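Local coordinates for protein AvrRxo1-ORF1 (PDB 4Z8T) that is a type III effector whose polynucleotide-kinase-like domain, related to zeta toxins, probably phosphorylates a substrate, and which binds its partner AvrRxo1-ORF2, at residues A[160-165]-A[221-226]; A[180-185]-A[238-243]; A[66-71]-A[84-89]. One frame throughout, in Å; residues are numbered along the deposited sequence.

Contact 1. Residues A[160-165]-A[221-226]; sequences LSREYE and RSNRMY. With SO4 (sulfate ion), chain C; SO4 (sulfate ion), chain F.
R162 and N223 bring the two backbones together, their CA atoms 6.0 Å apart, and each is the residue just before a helix: 163-176 after R162, 224-233 after N223. In this P-loop, kinase-like fold the contact thus joins two helix starts near the surface. On the first, R162 N gives a nearly straight bond to E165 OE1, met on its anti side. S161 also holds a sulfate, probably from the crystallisation liquor, through its N and its OG to O1, the OG bond being 2.7 Å; R159 NH1 is a further donor to the ion.

N223 presses its CB against S161 O at 3.2 Å. N223 ND2 bonds A219 O in the last turn of helix 210-222, while one water joins N223 ND2 to R162 NH2 and a second joins N223 OD1 to E163 OE1.

E163 lies flat on Y226. Its carboxylate is only 13° from the ring plane, and the CG is a CH-pi donor 3.6 Å from the ring centroid, almost on the normal. Y226 offers that face because its CG is anti to the backbone N (chi1 175°). The phenol OH bonds D167 OD1. A third water donates to both E163 OE2 and Y226 OH; on the other carboxylate oxygen, E163 OE1 sits 3.3 Å from Y226 CD2.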
# COMPACT_ATOMS: atom_id res chain seq x y z
N LEU A 160 10.88 21.89 -3.59
CA LEU A 160 9.63 22.59 -3.91
C LEU A 160 8.41 21.79 -3.49
O LEU A 160 7.42 21.71 -4.22
CB LEU A 160 9.55 22.93 -5.41
CG LEU A 160 10.69 23.80 -5.96
CD1 LEU A 160 10.62 23.88 -7.48
CD2 LEU A 160 10.67 25.19 -5.34
N SER A 161 8.46 21.20 -2.30
CA SER A 161 7.41 20.28 -1.90
C SER A 161 6.11 21.02 -1.57
O SER A 161 5.05 20.67 -2.10
CB SER A 161 7.86 19.33 -0.78
OG SER A 161 8.25 20.00 0.40
N ARG A 162 6.20 22.07 -0.76
CA ARG A 162 5.01 22.60 -0.10
C ARG A 162 4.29 23.74 -0.81
O ARG A 162 4.87 24.44 -1.64
CB ARG A 162 5.33 22.99 1.34
CG ARG A 162 5.96 21.83 2.09
CD ARG A 162 5.91 22.02 3.58
NE ARG A 162 6.75 21.03 4.23
CZ ARG A 162 6.34 19.84 4.63
NH1 ARG A 162 7.19 19.00 5.20
NH2 ARG A 162 5.07 19.49 4.47
N GLU A 163 3.02 23.91 -0.47
CA GLU A 163 2.19 24.93 -1.10
C GLU A 163 2.80 26.32 -1.05
O GLU A 163 2.85 27.01 -2.06
CB GLU A 163 0.78 24.96 -0.48
CG GLU A 163 -0.08 23.76 -0.81
CD GLU A 163 -1.51 23.94 -0.36
OE1 GLU A 163 -2.29 22.96 -0.43
OE2 GLU A 163 -1.86 25.07 0.04
N TYR A 164 3.31 26.72 0.11
CA TYR A 164 3.84 28.08 0.24
C TYR A 164 5.02 28.32 -0.70
O TYR A 164 5.18 29.41 -1.23
CB TYR A 164 4.19 28.45 1.68
CG TYR A 164 5.46 27.85 2.25
CD1 TYR A 164 5.43 26.63 2.91
CD2 TYR A 164 6.67 28.52 2.17
CE1 TYR A 164 6.58 26.09 3.44
CE2 TYR A 164 7.83 27.97 2.70
CZ TYR A 164 7.77 26.76 3.34
OH TYR A 164 8.90 26.19 3.87
N GLU A 165 5.82 27.28 -0.92
CA GLU A 165 6.99 27.42 -1.79
C GLU A 165 6.54 27.55 -3.24
O GLU A 165 7.02 28.42 -3.98
CB GLU A 165 7.91 26.21 -1.62
CG GLU A 165 8.35 25.95 -0.18
CD GLU A 165 9.25 24.73 -0.04
OE1 GLU A 165 8.82 23.62 -0.40
OE2 GLU A 165 10.39 24.88 0.47
N ARG A 221 4.85 14.19 -2.25
CA ARG A 221 3.70 13.46 -2.72
C ARG A 221 2.38 14.09 -2.27
O ARG A 221 1.46 14.22 -3.06
CB ARG A 221 3.79 11.99 -2.30
CG ARG A 221 4.85 11.25 -3.11
CD ARG A 221 4.45 9.85 -3.31
NE ARG A 221 5.37 9.10 -4.16
CZ ARG A 221 5.39 7.78 -4.22
NH1 ARG A 221 4.53 7.08 -3.49
NH2 ARG A 221 6.26 7.17 -5.01
N SER A 222 2.32 14.48 -1.00
CA SER A 222 1.06 15.00 -0.44
C SER A 222 0.59 16.29 -1.10
O SER A 222 -0.61 16.57 -1.17
CB SER A 222 1.19 15.22 1.07
OG SER A 222 1.36 13.98 1.74
N ASN A 223 1.54 17.09 -1.59
CA ASN A 223 1.23 18.38 -2.19
C ASN A 223 1.29 18.40 -3.70
O ASN A 223 1.13 19.45 -4.31
CB ASN A 223 2.13 19.45 -1.61
CG ASN A 223 1.84 19.71 -0.16
OD1 ASN A 223 0.75 20.17 0.18
ND2 ASN A 223 2.79 19.40 0.72
N ARG A 224 1.51 17.25 -4.32
CA ARG A 224 1.65 17.16 -5.76
C ARG A 224 0.42 17.62 -6.54
O ARG A 224 0.53 18.35 -7.53
CB ARG A 224 2.02 15.72 -6.13
CG ARG A 224 2.18 15.45 -7.62
CD ARG A 224 3.07 14.24 -7.79
NE ARG A 224 4.49 14.61 -7.70
CZ ARG A 224 5.45 13.84 -7.17
NH1 ARG A 224 5.14 12.68 -6.63
NH2 ARG A 224 6.71 14.26 -7.19
N MSE A 225 -0.77 17.19 -6.10
CA MSE A 225 -1.96 17.52 -6.87
C MSE A 225 -2.31 19.01 -6.77
O MSE A 225 -2.92 19.57 -7.68
CB MSE A 225 -3.13 16.61 -6.48
CG MSE A 225 -2.86 15.18 -6.91
SE MSE A 225 -4.36 14.00 -6.53
CE MSE A 225 -5.28 14.21 -8.20
N TYR A 226 -1.90 19.64 -5.67
CA TYR A 226 -2.06 21.09 -5.56
C TYR A 226 -1.27 21.80 -6.64
O TYR A 226 -1.74 22.78 -7.25
CB TYR A 226 -1.60 21.59 -4.18
CG TYR A 226 -1.63 23.10 -4.06
CD1 TYR A 226 -0.54 23.88 -4.43
CD2 TYR A 226 -2.77 23.75 -3.60
CE1 TYR A 226 -0.57 25.26 -4.33
CE2 TYR A 226 -2.80 25.13 -3.50
CZ TYR A 226 -1.71 25.88 -3.86
OH TYR A 226 -1.75 27.25 -3.76
S SO4 C . 11.13 21.69 1.11
O1 SO4 C . 10.46 21.51 -0.18
O2 SO4 C . 11.29 20.41 1.80
O3 SO4 C . 10.34 22.59 1.96
O4 SO4 C . 12.45 22.29 0.90
S SO4 F . 5.98 3.62 -4.26
O1 SO4 F . 6.23 2.21 -4.56
O2 SO4 F . 4.58 3.85 -3.97
O3 SO4 F . 6.37 4.44 -5.41
O4 SO4 F . 6.78 4.02 -3.10
O HOH W 1 2.53 20.78 3.46
O HOH W 2 -1.85 19.97 -0.87
O HOH W 3 -2.08 28.07 -0.61

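Contact 2. Residues A[180-185]-A[238-243]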
# COMPACT_ATOMS: atom_id res chain seq x y z
N VAL A 180 6.28 29.57 -16.17
CA VAL A 180 6.80 28.51 -15.32
C VAL A 180 6.80 27.21 -16.11
O VAL A 180 5.74 26.73 -16.53
CB VAL A 180 5.96 28.32 -14.04
CG1 VAL A 180 6.51 27.16 -13.22
CG2 VAL A 180 5.98 29.59 -13.22
N GLU A 181 7.98 26.63 -16.32
CA GLU A 181 8.09 25.33 -16.95
C GLU A 181 8.49 24.38 -15.84
O GLU A 181 9.62 24.42 -15.36
CB GLU A 181 9.15 25.36 -18.05
CG GLU A 181 9.20 24.10 -18.89
CD GLU A 181 8.00 23.95 -19.83
OE1 GLU A 181 7.29 24.96 -20.11
OE2 GLU A 181 7.77 22.81 -20.30
N LEU A 182 7.56 23.53 -15.41
CA LEU A 182 7.79 22.72 -14.23
C LEU A 182 7.85 21.25 -14.59
O LEU A 182 6.93 20.70 -15.22
CB LEU A 182 6.69 22.96 -13.19
CG LEU A 182 7.03 22.43 -11.79
CD1 LEU A 182 6.41 23.32 -10.73
CD2 LEU A 182 6.59 20.98 -11.58
N CYS A 183 8.96 20.61 -14.21
CA CYS A 183 9.07 19.16 -14.29
C CYS A 183 9.10 18.66 -12.88
O CYS A 183 9.84 19.17 -12.04
CB CYS A 183 10.37 18.74 -14.99
SG CYS A 183 10.24 18.76 -16.79
N ASP A 184 8.25 17.68 -12.60
CA ASP A 184 8.06 17.13 -11.27
C ASP A 184 8.48 15.67 -11.38
O ASP A 184 7.97 14.93 -12.22
CB ASP A 184 6.58 17.27 -10.92
CG ASP A 184 6.27 16.95 -9.48
OD1 ASP A 184 7.19 16.66 -8.69
OD2 ASP A 184 5.07 16.99 -9.14
N ILE A 185 9.44 15.26 -10.55
CA ILE A 185 10.10 13.97 -10.71
C ILE A 185 9.93 13.16 -9.44
O ILE A 185 10.29 13.61 -8.35
CB ILE A 185 11.61 14.16 -10.99
CG1 ILE A 185 11.82 14.97 -12.29
CG2 ILE A 185 12.28 12.79 -11.12
CD1 ILE A 185 12.25 16.42 -12.08
N GLY A 238 2.14 28.33 -17.64
CA GLY A 238 3.24 27.59 -18.24
C GLY A 238 2.86 26.14 -18.44
O GLY A 238 1.69 25.83 -18.67
N ASN A 239 3.82 25.24 -18.32
CA ASN A 239 3.53 23.83 -18.54
C ASN A 239 4.03 22.98 -17.39
O ASN A 239 4.95 23.38 -16.69
CB ASN A 239 4.15 23.36 -19.86
CG ASN A 239 3.59 24.11 -21.05
OD1 ASN A 239 2.38 24.11 -21.28
ND2 ASN A 239 4.46 24.80 -21.78
N TYR A 240 3.39 21.83 -17.21
CA TYR A 240 3.69 20.90 -16.12
C TYR A 240 3.84 19.48 -16.67
O TYR A 240 3.00 19.01 -17.44
CB TYR A 240 2.56 20.92 -15.08
CG TYR A 240 2.71 19.87 -14.01
CD1 TYR A 240 2.22 18.57 -14.21
CD2 TYR A 240 3.34 20.15 -12.81
CE1 TYR A 240 2.37 17.59 -13.25
CE2 TYR A 240 3.49 19.17 -11.83
CZ TYR A 240 3.01 17.89 -12.07
OH TYR A 240 3.14 16.91 -11.10
N ARG A 241 4.90 18.78 -16.26
CA ARG A 241 5.03 17.36 -16.57
C ARG A 241 5.46 16.62 -15.32
O ARG A 241 6.32 17.11 -14.58
CB ARG A 241 6.08 17.13 -17.66
CG ARG A 241 5.61 17.51 -19.06
CD ARG A 241 6.75 17.37 -20.07
NE ARG A 241 7.72 18.45 -19.89
CZ ARG A 241 8.99 18.38 -20.30
NH1 ARG A 241 9.42 17.27 -20.88
NH2 ARG A 241 9.81 19.40 -20.09
N LEU A 242 4.86 15.46 -15.10
CA LEU A 242 5.17 14.63 -13.95
C LEU A 242 5.76 13.33 -14.45
O LEU A 242 5.14 12.64 -15.25
CB LEU A 242 3.89 14.28 -13.19
CG LEU A 242 4.00 13.20 -12.10
CD1 LEU A 242 5.00 13.59 -10.99
CD2 LEU A 242 2.61 12.99 -11.51
N PHE A 243 6.94 12.98 -13.95
CA PHE A 243 7.57 11.72 -14.35
C PHE A 243 7.68 10.86 -13.12
O PHE A 243 8.08 11.35 -12.08
CB PHE A 243 8.98 11.97 -14.91
CG PHE A 243 8.99 12.73 -16.20
CD1 PHE A 243 8.84 12.08 -17.41
CD2 PHE A 243 9.11 14.12 -16.20
CE1 PHE A 243 8.83 12.81 -18.62
CE2 PHE A 243 9.11 14.84 -17.39
CZ PHE A 243 8.97 14.19 -18.59
O HOH W 4 7.00 20.91 -18.29
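D184 and Y240 meet between two neighbouring parallel strands, 180-185 and 238-243, whose axes run 4.8 Å apart at 14°. From V180 to I185 and from G238 to F243 the register is unbroken. The backbone bonds come from N239, R241 and F243 N to V180, L182 and D184 O, with L182 and D184 N returning to N239 and R241 O.

Take D184 outward. Its CB lies 3.5 Å from Y240 OH and 3.7 Å from R241 O. CG, anti to the backbone N (chi1 -170°), comes 3.9 Å from L242 CD1, the leucine running alongside. At the tip OD2 accepts the Y240 hydroxyl at 2.8 Å, met on the anti side and a little out of the carboxylate plane, with the ring turned 75° from that plane. The same OD2 forms salt bridges with R71 and R224, so three donors grip one buried oxygen and would probably hold the carboxylate still. Next along this face, L182 CD2 rests 3.6 Å from Y240 CD2.

On the other face C183 SG lies over one face of the R241 guanidinium, 3.4 Å from NH2, and at the edge of the F243 ring. E181 OE1 takes N239 ND2 through its syn lone pair at 3.3 Å; its OE2 makes a long salt bridge to R241 NH2 and also accepts from a water, which ties it to L182 O and R241 NE. R241 NH1 bonds K85 O, and N239 OD1 accepts from G259 N.

The two parallel strands are joined by a crossover connection that contains helices 189-198, 210-222 and 224-233. Strand 66-71 flanks 180-185, antiparallel strand 251-258 flanks 238-243, and helix 224-233 packs on the L182 and Y240 face.

Contact 3. Residues A[66-71]-A[84-89]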
# COMPACT_ATOMS: atom_id res chain seq x y z
N THR A 66 11.53 32.50 -18.74
CA THR A 66 10.97 31.29 -18.16
C THR A 66 11.65 31.03 -16.83
O THR A 66 12.85 31.29 -16.66
CB THR A 66 11.21 30.08 -19.11
OG1 THR A 66 10.46 30.27 -20.32
CG2 THR A 66 10.76 28.77 -18.48
N LEU A 67 10.87 30.54 -15.87
CA LEU A 67 11.39 29.97 -14.64
C LEU A 67 11.28 28.46 -14.81
O LEU A 67 10.18 27.91 -14.82
CB LEU A 67 10.56 30.44 -13.43
CG LEU A 67 11.02 30.14 -12.00
CD1 LEU A 67 10.26 31.05 -11.01
CD2 LEU A 67 10.80 28.70 -11.63
N PHE A 68 12.42 27.78 -14.98
CA PHE A 68 12.41 26.32 -15.06
C PHE A 68 12.48 25.79 -13.64
O PHE A 68 13.45 26.06 -12.92
CB PHE A 68 13.63 25.81 -15.83
CG PHE A 68 13.58 26.09 -17.30
CD1 PHE A 68 14.11 27.27 -17.81
CD2 PHE A 68 13.00 25.18 -18.17
CE1 PHE A 68 14.07 27.54 -19.17
CE2 PHE A 68 12.95 25.44 -19.53
CZ PHE A 68 13.48 26.63 -20.03
N ALA A 69 11.44 25.07 -13.22
CA ALA A 69 11.34 24.56 -11.86
C ALA A 69 11.48 23.04 -11.92
O ALA A 69 10.73 22.38 -12.63
CB ALA A 69 9.99 24.97 -11.24
N LEU A 70 12.45 22.50 -11.20
CA LEU A 70 12.62 21.06 -11.12
C LEU A 70 12.20 20.61 -9.72
O LEU A 70 12.96 20.71 -8.76
CB LEU A 70 14.08 20.68 -11.37
CG LEU A 70 14.67 21.35 -12.61
CD1 LEU A 70 16.16 21.05 -12.78
CD2 LEU A 70 13.89 20.91 -13.83
N ARG A 71 10.95 20.16 -9.62
CA ARG A 71 10.38 19.72 -8.35
C ARG A 71 10.68 18.25 -8.12
O ARG A 71 10.61 17.44 -9.05
CB ARG A 71 8.86 19.89 -8.42
CG ARG A 71 8.12 19.54 -7.14
CD ARG A 71 6.64 19.96 -7.20
NE ARG A 71 6.03 19.82 -5.89
CZ ARG A 71 5.39 18.74 -5.46
NH1 ARG A 71 5.26 17.66 -6.23
NH2 ARG A 71 4.89 18.72 -4.22
N LYS A 84 17.52 15.02 -20.30
CA LYS A 84 16.88 14.27 -21.37
C LYS A 84 15.57 14.87 -21.84
O LYS A 84 15.22 14.80 -23.03
CB LYS A 84 16.63 12.86 -20.86
CG LYS A 84 15.96 11.91 -21.81
CD LYS A 84 15.78 10.56 -21.14
CE LYS A 84 15.23 9.51 -22.08
NZ LYS A 84 15.47 8.14 -21.53
N LYS A 85 14.83 15.48 -20.91
CA LYS A 85 13.45 15.87 -21.20
C LYS A 85 13.24 17.37 -21.31
O LYS A 85 12.13 17.82 -21.57
CB LYS A 85 12.50 15.29 -20.14
CG LYS A 85 12.58 13.79 -20.00
CD LYS A 85 12.46 13.07 -21.34
CE LYS A 85 11.10 13.29 -22.01
NZ LYS A 85 11.03 12.59 -23.33
N ILE A 86 14.29 18.15 -21.11
CA ILE A 86 14.20 19.60 -21.29
C ILE A 86 15.34 20.01 -22.22
O ILE A 86 16.30 20.65 -21.76
CB ILE A 86 14.26 20.40 -19.95
CG1 ILE A 86 13.45 19.70 -18.85
CG2 ILE A 86 13.79 21.84 -20.15
CD1 ILE A 86 13.72 20.25 -17.46
N PRO A 87 15.25 19.65 -23.51
CA PRO A 87 16.38 19.85 -24.43
C PRO A 87 16.97 21.27 -24.46
O PRO A 87 18.19 21.40 -24.59
CB PRO A 87 15.78 19.52 -25.81
CG PRO A 87 14.63 18.62 -25.53
CD PRO A 87 14.08 19.05 -24.18
N VAL A 88 16.14 22.31 -24.40
CA VAL A 88 16.69 23.67 -24.45
C VAL A 88 17.56 23.96 -23.22
O VAL A 88 18.59 24.62 -23.31
CB VAL A 88 15.60 24.75 -24.70
CG1 VAL A 88 14.80 25.09 -23.43
CG2 VAL A 88 16.20 26.00 -25.31
N LEU A 89 17.15 23.41 -22.07
CA LEU A 89 17.88 23.66 -20.84
C LEU A 89 19.13 22.79 -20.81
O LEU A 89 20.18 23.22 -20.34
CB LEU A 89 16.99 23.40 -19.63
CG LEU A 89 17.68 23.53 -18.28
CD1 LEU A 89 18.25 24.93 -18.11
CD2 LEU A 89 16.68 23.19 -17.18
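R71 NH2, at the end of strand 66-71, is gripped by two carbonyls, S161 O and V220 O, while R71 NE bonds L160 O. Across the contact itself, between the strand and 84-89, everything is apolar. I86 is the residue just before helix 87-95 and the first to leave helix 78-85, so the chain bends here and turns I86, V88 and L89 toward the strand.

F68 meets all three. Its CE2 meets I86 CG2 at 3.7 Å, the two side chains sliding past each other in opposite directions, and its CZ touches V88 CG1 at 4.0 Å, coming in at about a right angle. The L89 CD2 methyl approaches F68 CB instead.

The strand leads into a loop and helix 78-85, with G72, G77, K78 and T79 fitting a Walker A pattern, as in P-loop kinases; the contact packs the residues after that helix on the strand. L70 O, near the strand's end, accepts a bond from K78 NZ, and the L70 side chain touches residues of that pattern. L70 CG lies beside the backbone N (chi1 -48°), which carries CD2 across to I86 CD1 at 3.7 Å.

Contacts 2 and 3 lie close, centres about 8 Å apart, and share the central sheet, in which strands 66-71, 179-185 and 238-245 are successive neighbours. Contact 1 is about 13 Å from contact 2 and 18 Å from contact 3, centre to centre, where helices 163-176 and 224-233 start. Along the chain contact 3 closes first; contacts 1 and 2 then interleave, each helix of contact 1 leading into a strand of contact 2. R71 probably bonds L160 O and S161 O, and R241 NH1 probably bonds K85 O, so these side chains tie the sheet to the turn before helix 163-176 and to the end of helix 78-85, within what is probably the kinase-like domain.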